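Local structure of response regulator (Caulobacter vibrioides, 3T0Y) at residues Q133-I136 against D137-A141; M91-P95 against R96-A100. The protein probably works in stress signalling as a two-component response regulator whose N-terminal sigma-like domain, the part present here, mimics a sigma factor and binds an anti-sigma factor. One frame throughout, in Å; residues are numbered along the deposited sequence.

Interaction 1 (Q133-I136 against D137-A141); sequences QAEI and DAELA
Asp137 N donates to Gln133 O (2.9 Å) and Ala138 N to Ala134 O (3.0 Å), the regular i to i+4 pattern of helix 122-140, which then widens in its last turn. There Glu135 O takes a nearly straight bond from Glu139 N (177° at the hydrogen) and a weak one from Leu140 N at 3.4 Å, five residues on, as in a pi-type turn. The two glutamate side chains meet along this turn. The Glu135 chain leaves beside its own carbonyl carbon (chi1 171°) and bends at chi2, which takes OE1 to 2.4 Å from Glu139 OE2. Taken at face value, so short a separation would probably mean a proton on one of the acids, but the distance itself is doubtful. The carboxylates stand almost perpendicular, 89° between planes, and water 1 joins their other oxygens, donating to Glu135 OE2 (2.8 Å) and weakly to Glu139 OE1. Leu140 lies across the Glu135 side chain, with CD2 3.7 Å from Glu135 CG and CD1 near OE1. The strongest polar partner of Glu139 is Arg92, whose salt bridge probably offsets much of the negative charge. The buried Leu140 turns inward onto Ala82 and the loop before helix 95-106, so the end of helix 122-140 is packed against the loops flanking helix 86-89.

Interaction 2 (M91-P95 against R96-A100); sequences MRIAP and RSRQA
The start of helix 95-106 is built here: Ala94 holds the N-cap position, Pro95 begins the first turn, and Arg98 folds back over the preceding loop. Ala94 O accepts from Arg98 N at 2.8 Å and weakly from Ser97 N, while Gln99 N reaches Pro95 O at 2.9 Å. Alanine offers no side-chain acceptor for the first-turn N-H groups; its carbonyl makes the ordinary first helical bond. Arg98 carries most of the side-chain contact. Its CG lies anti to the backbone N (chi1 -161°), and a bend at chi3 (66°) swings the guanidinium back beside residues 91-95. SE of Met91, present as selenomethionine, sits over the centre of one guanidinium face, 3.9 Å from Arg98 CZ; Pro95 CA lies above the opposite face, offset toward its rim. The Ile93 carbonyl meets the group at its edge, near its plane, with Ile93 O 2.6 Å from Arg98 NH1. All this belongs to the sigma-like domain of PhyR, a helical unit in which Arg98 also reaches beyond its own turn: NH2 is hydrogen-bonded to Thr41 OG1 of helix 39-54 and to Leu35 O of the second subunit, and NH1 weakly to Leu90 O. Nearer the helix backbone, Ile93 CG2 rests 3.8 Å from both Ser97 CB and Arg98 CB, and Ser97 OG is hydrogen-bonded to Asp131 OD2 of helix 122-140.

How the interactions relate
From the N terminus, interaction 2 comes first, turning the chain from the loop after helix 86-89 into helix 95-106. The chain then passes through helix 111-118 before interaction 1 completes the last turns of helix 122-140. Both are local and closed within a few residues, so they follow in series and neither nest nor cross. In space they adjoin, with centres about 12 Å apart. Residues 91-95 make the junction: Arg92 NH2 is 3.0 Å from Glu139 OE2 in a salt bridge, and Ile93 CG1 packs 3.5 Å from Leu140 CD2. The loop leading into helix 95-106 is thereby tied to the C-terminal end of helix 122-140.

Interaction 1 (Q133-I136 against D137-A141)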
ATOM      1  N   GLN C 133      -4.085  10.475  10.728  1.00 29.00           N
ATOM      2  CA  GLN C 133      -5.298  11.055  11.278  1.00 36.23           C
ATOM      3  C   GLN C 133      -5.875  12.065  10.295  1.00 39.71           C
ATOM      4  O   GLN C 133      -7.089  12.127  10.081  1.00 38.92           O
ATOM      5  CB  GLN C 133      -5.028  11.736  12.614  1.00 44.22           C
ATOM      6  CG  GLN C 133      -6.311  12.213  13.287  1.00 53.29           C
ATOM      7  CD  GLN C 133      -7.286  11.070  13.577  1.00 55.19           C
ATOM      8  OE1 GLN C 133      -8.233  10.831  12.821  1.00 58.69           O
ATOM      9  NE2 GLN C 133      -7.056  10.365  14.677  1.00 57.53           N
ATOM     10  N   ALA C 134      -4.993  12.856   9.696  1.00 35.68           N
ATOM     11  CA  ALA C 134      -5.410  13.837   8.699  1.00 37.38           C
ATOM     12  C   ALA C 134      -6.157  13.153   7.571  1.00 42.13           C
ATOM     13  O   ALA C 134      -7.251  13.569   7.192  1.00 45.64           O
ATOM     14  CB  ALA C 134      -4.207  14.587   8.148  1.00 33.33           C
ATOM     15  N   GLU C 135      -5.555  12.100   7.033  1.00 39.25           N
ATOM     16  CA  GLU C 135      -6.159  11.381   5.929  1.00 41.74           C
ATOM     17  C   GLU C 135      -7.524  10.820   6.337  1.00 42.33           C
ATOM     18  O   GLU C 135      -8.504  10.944   5.604  1.00 43.81           O
ATOM     19  CB  GLU C 135      -5.217  10.279   5.428  1.00 35.66           C
ATOM     20  CG  GLU C 135      -5.827   9.331   4.421  1.00 33.38           C
ATOM     21  CD  GLU C 135      -6.403  10.049   3.208  1.00 42.10           C
ATOM     22  OE1 GLU C 135      -7.242   9.434   2.511  1.00 42.83           O
ATOM     23  OE2 GLU C 135      -6.027  11.218   2.958  1.00 39.18           O
ATOM     24  N   ILE C 136      -7.594  10.210   7.513  1.00 40.70           N
ATOM     25  CA  ILE C 136      -8.858   9.661   7.996  1.00 43.88           C
ATOM     26  C   ILE C 136      -9.933  10.744   8.102  1.00 47.78           C
ATOM     27  O   ILE C 136     -11.082  10.521   7.736  1.00 46.53           O
ATOM     28  CB  ILE C 136      -8.698   8.983   9.370  1.00 45.80           C
ATOM     29  CG1 ILE C 136      -7.587   7.932   9.320  1.00 41.12           C
ATOM     30  CG2 ILE C 136     -10.004   8.352   9.797  1.00 41.23           C
ATOM     31  CD1 ILE C 136      -7.339   7.231  10.636  1.00 34.70           C
ATOM     32  N   ASP C 137      -9.558  11.922   8.590  1.00 45.96           N
ATOM     33  CA  ASP C 137     -10.541  12.978   8.809  1.00 45.94           C
ATOM     34  C   ASP C 137     -11.012  13.595   7.495  1.00 50.46           C
ATOM     35  O   ASP C 137     -12.169  13.999   7.372  1.00 55.43           O
ATOM     36  CB  ASP C 137     -10.003  14.049   9.766  1.00 47.51           C
ATOM     37  CG  ASP C 137      -9.859  13.537  11.207  1.00 58.49           C
ATOM     38  OD1 ASP C 137     -10.492  12.503  11.548  1.00 55.30           O
ATOM     39  OD2 ASP C 137      -9.115  14.170  11.998  1.00 52.36           O
ATOM     40  N   ALA C 138     -10.123  13.643   6.507  1.00 49.45           N
ATOM     41  CA  ALA C 138     -10.448  14.255   5.222  1.00 49.23           C
ATOM     42  C   ALA C 138     -11.352  13.385   4.345  1.00 53.78           C
ATOM     43  O   ALA C 138     -12.418  13.832   3.906  1.00 54.82           O
ATOM     44  CB  ALA C 138      -9.174  14.647   4.472  1.00 46.79           C
ATOM     45  N   GLU C 139     -10.940  12.142   4.098  1.00 48.75           N
ATOM     46  CA  GLU C 139     -11.639  11.293   3.132  1.00 53.31           C
ATOM     47  C   GLU C 139     -12.159   9.977   3.721  1.00 59.42           C
ATOM     48  O   GLU C 139     -13.195   9.459   3.289  1.00 58.73           O
ATOM     49  CB  GLU C 139     -10.721  10.979   1.941  1.00 58.60           C
ATOM     50  CG  GLU C 139      -9.867  12.157   1.443  1.00 55.07           C
ATOM     51  CD  GLU C 139      -8.748  11.699   0.511  1.00 59.40           C
ATOM     52  OE1 GLU C 139      -8.304  12.493  -0.355  1.00 62.67           O
ATOM     53  OE2 GLU C 139      -8.315  10.531   0.641  1.00 55.02           O
ATOM     54  N   LEU C 140     -11.439   9.447   4.708  1.00 55.40           N
ATOM     55  CA  LEU C 140     -11.668   8.085   5.190  1.00 56.75           C
ATOM     56  C   LEU C 140     -12.729   7.947   6.284  1.00 54.49           C
ATOM     57  O   LEU C 140     -13.516   7.008   6.258  1.00 58.22           O
ATOM     58  CB  LEU C 140     -10.351   7.454   5.651  1.00 54.00           C
ATOM     59  CG  LEU C 140      -9.595   6.675   4.586  1.00 45.43           C
ATOM     60  CD1 LEU C 140      -9.717   7.373   3.237  1.00 43.02           C
ATOM     61  CD2 LEU C 140      -8.132   6.470   4.994  1.00 36.71           C
ATOM     62  N   ALA C 141     -12.712   8.840   7.267  1.00 57.24           N
ATOM     63  CA  ALA C 141     -13.773   8.892   8.276  1.00 61.61           C
ATOM     64  C   ALA C 141     -14.832   9.886   7.813  1.00 65.52           C
ATOM     65  O   ALA C 141     -15.993   9.524   7.628  1.00 69.61           O
ATOM     66  CB  ALA C 141     -13.224   9.295   9.642  1.00 58.43           C
TER
HETATM   67  O   HOH W   1      -6.279  13.542   1.462  1.00 41.34           O

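Interaction 2 (M91-P95 against R96-A100)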
HETATM    1  N   MSE C  91      -6.008   1.406   2.999  1.00 23.78           N
HETATM    2  CA  MSE C  91      -5.085   1.409   1.873  1.00 24.75           C
HETATM    3  C   MSE C  91      -4.933   2.808   1.238  1.00 28.96           C
HETATM    4  O   MSE C  91      -4.030   3.043   0.419  1.00 25.35           O
HETATM    5  CB  MSE C  91      -5.480   0.343   0.851  1.00 24.05           C
HETATM    6  CG  MSE C  91      -5.480  -1.080   1.431  1.00 23.98           C
HETATM    7 SE   MSE C  91      -3.883  -1.533   2.517  0.80 21.29          SE
HETATM    8  CE  MSE C  91      -2.818  -2.021   0.989  1.00 18.42           C
ATOM      9  N   ARG C  92      -5.812   3.728   1.631  1.00 24.83           N
ATOM     10  CA  ARG C  92      -5.755   5.119   1.158  1.00 25.71           C
ATOM     11  C   ARG C  92      -4.812   5.966   1.995  1.00 27.98           C
ATOM     12  O   ARG C  92      -4.579   7.125   1.682  1.00 24.71           O
ATOM     13  CB  ARG C  92      -7.147   5.753   1.188  1.00 27.56           C
ATOM     14  CG  ARG C  92      -8.099   5.142   0.186  1.00 30.51           C
ATOM     15  CD  ARG C  92      -7.675   5.537  -1.210  1.00 27.50           C
ATOM     16  NE  ARG C  92      -7.732   6.988  -1.332  1.00 31.55           N
ATOM     17  CZ  ARG C  92      -8.756   7.650  -1.858  1.00 34.10           C
ATOM     18  NH1 ARG C  92      -9.788   6.979  -2.352  1.00 29.43           N
ATOM     19  NH2 ARG C  92      -8.730   8.979  -1.907  1.00 31.25           N
ATOM     20  N   ILE C  93      -4.298   5.400   3.084  1.00 21.53           N
ATOM     21  CA  ILE C  93      -3.315   6.096   3.895  1.00 24.68           C
ATOM     22  C   ILE C  93      -1.891   5.814   3.389  1.00 22.16           C
ATOM     23  O   ILE C  93      -1.536   4.666   3.092  1.00 19.28           O
ATOM     24  CB  ILE C  93      -3.424   5.635   5.354  1.00 26.86           C
ATOM     25  CG1 ILE C  93      -4.807   5.996   5.895  1.00 24.92           C
ATOM     26  CG2 ILE C  93      -2.309   6.239   6.181  1.00 21.70           C
ATOM     27  CD1 ILE C  93      -5.176   5.266   7.129  1.00 27.18           C
ATOM     28  N   ALA C  94      -1.080   6.857   3.297  1.00 19.05           N
ATOM     29  CA  ALA C  94       0.321   6.687   2.916  1.00 27.30           C
ATOM     30  C   ALA C  94       0.898   5.582   3.763  1.00 23.80           C
ATOM     31  O   ALA C  94       0.702   5.571   4.980  1.00 25.29           O
ATOM     32  CB  ALA C  94       1.111   7.971   3.130  1.00 23.65           C
ATOM     33  N   PRO C  95       1.605   4.643   3.126  1.00 21.13           N
ATOM     34  CA  PRO C  95       2.158   3.454   3.789  1.00 26.67           C
ATOM     35  C   PRO C  95       2.895   3.732   5.114  1.00 24.96           C
ATOM     36  O   PRO C  95       2.629   3.036   6.097  1.00 24.94           O
ATOM     37  CB  PRO C  95       3.108   2.881   2.736  1.00 25.78           C
ATOM     38  CG  PRO C  95       2.454   3.275   1.413  1.00 24.16           C
ATOM     39  CD  PRO C  95       1.858   4.639   1.676  1.00 23.44           C
ATOM     40  N   ARG C  96       3.794   4.709   5.159  1.00 23.23           N
ATOM     41  CA  ARG C  96       4.536   4.939   6.388  0.50 24.11           C
ATOM     42  C   ARG C  96       3.624   5.488   7.483  1.00 22.56           C
ATOM     43  O   ARG C  96       3.852   5.243   8.671  1.00 20.94           O
ATOM     44  CB  ARG C  96       5.740   5.853   6.149  0.50 25.77           C
ATOM     45  CG  ARG C  96       7.022   5.376   6.844  0.50 31.93           C
ATOM     46  CD  ARG C  96       7.536   4.060   6.237  0.50 34.41           C
ATOM     47  NE  ARG C  96       8.423   3.319   7.141  0.50 34.49           N
ATOM     48  CZ  ARG C  96       8.997   2.161   6.836  0.50 34.63           C
ATOM     49  NH1 ARG C  96       8.785   1.610   5.646  0.50 41.19           N
ATOM     50  NH2 ARG C  96       9.784   1.549   7.715  0.50 38.24           N
ATOM     51  N   SER C  97       2.579   6.201   7.090  1.00 20.95           N
ATOM     52  CA  SER C  97       1.648   6.746   8.068  1.00 20.39           C
ATOM     53  C   SER C  97       0.735   5.633   8.515  1.00 21.49           C
ATOM     54  O   SER C  97       0.322   5.588   9.671  1.00 23.91           O
ATOM     55  CB  SER C  97       0.827   7.889   7.479  1.00 24.04           C
ATOM     56  OG  SER C  97       1.667   8.946   7.032  1.00 23.31           O
ATOM     57  N   ARG C  98       0.424   4.727   7.597  1.00 19.80           N
ATOM     58  CA  ARG C  98      -0.404   3.572   7.927  1.00 23.62           C
ATOM     59  C   ARG C  98       0.260   2.639   8.933  1.00 21.68           C
ATOM     60  O   ARG C  98      -0.399   2.073   9.811  1.00 22.95           O
ATOM     61  CB  ARG C  98      -0.720   2.776   6.674  1.00 15.65           C
ATOM     62  CG  ARG C  98      -1.909   1.862   6.859  1.00 22.87           C
ATOM     63  CD  ARG C  98      -2.499   1.505   5.518  1.00 30.74           C
ATOM     64  NE  ARG C  98      -1.570   0.715   4.744  1.00 34.83           N
ATOM     65  CZ  ARG C  98      -1.099   1.014   3.543  1.00 22.64           C
ATOM     66  NH1 ARG C  98      -1.470   2.112   2.907  1.00 28.30           N
ATOM     67  NH2 ARG C  98      -0.249   0.166   2.973  1.00 23.49           N
ATOM     68  N   GLN C  99       1.559   2.432   8.762  1.00 19.41           N
ATOM     69  CA  GLN C  99       2.321   1.635   9.704  1.00 20.88           C
ATOM     70  C   GLN C  99       2.253   2.219  11.123  1.00 19.50           C
ATOM     71  O   GLN C  99       1.874   1.530  12.063  1.00 16.27           O
ATOM     72  CB  GLN C  99       3.764   1.560   9.229  1.00 23.05           C
ATOM     73  CG  GLN C  99       3.886   0.930   7.866  1.00 22.13           C
ATOM     74  CD  GLN C  99       5.274   1.066   7.280  1.00 28.52           C
ATOM     75  OE1 GLN C  99       6.180   1.607   7.904  1.00 32.92           O
ATOM     76  NE2 GLN C  99       5.444   0.577   6.069  1.00 36.44           N
ATOM     77  N   ALA C 100       2.600   3.498  11.242  1.00 16.14           N
ATOM     78  CA  ALA C 100       2.669   4.190  12.513  1.00 18.75           C
ATOM     79  C   ALA C 100       1.307   4.177  13.170  1.00 21.99           C
ATOM     80  O   ALA C 100       1.183   3.982  14.377  1.00 22.64           O
ATOM     81  CB  ALA C 100       3.113   5.591  12.295  1.00 18.67           C
TER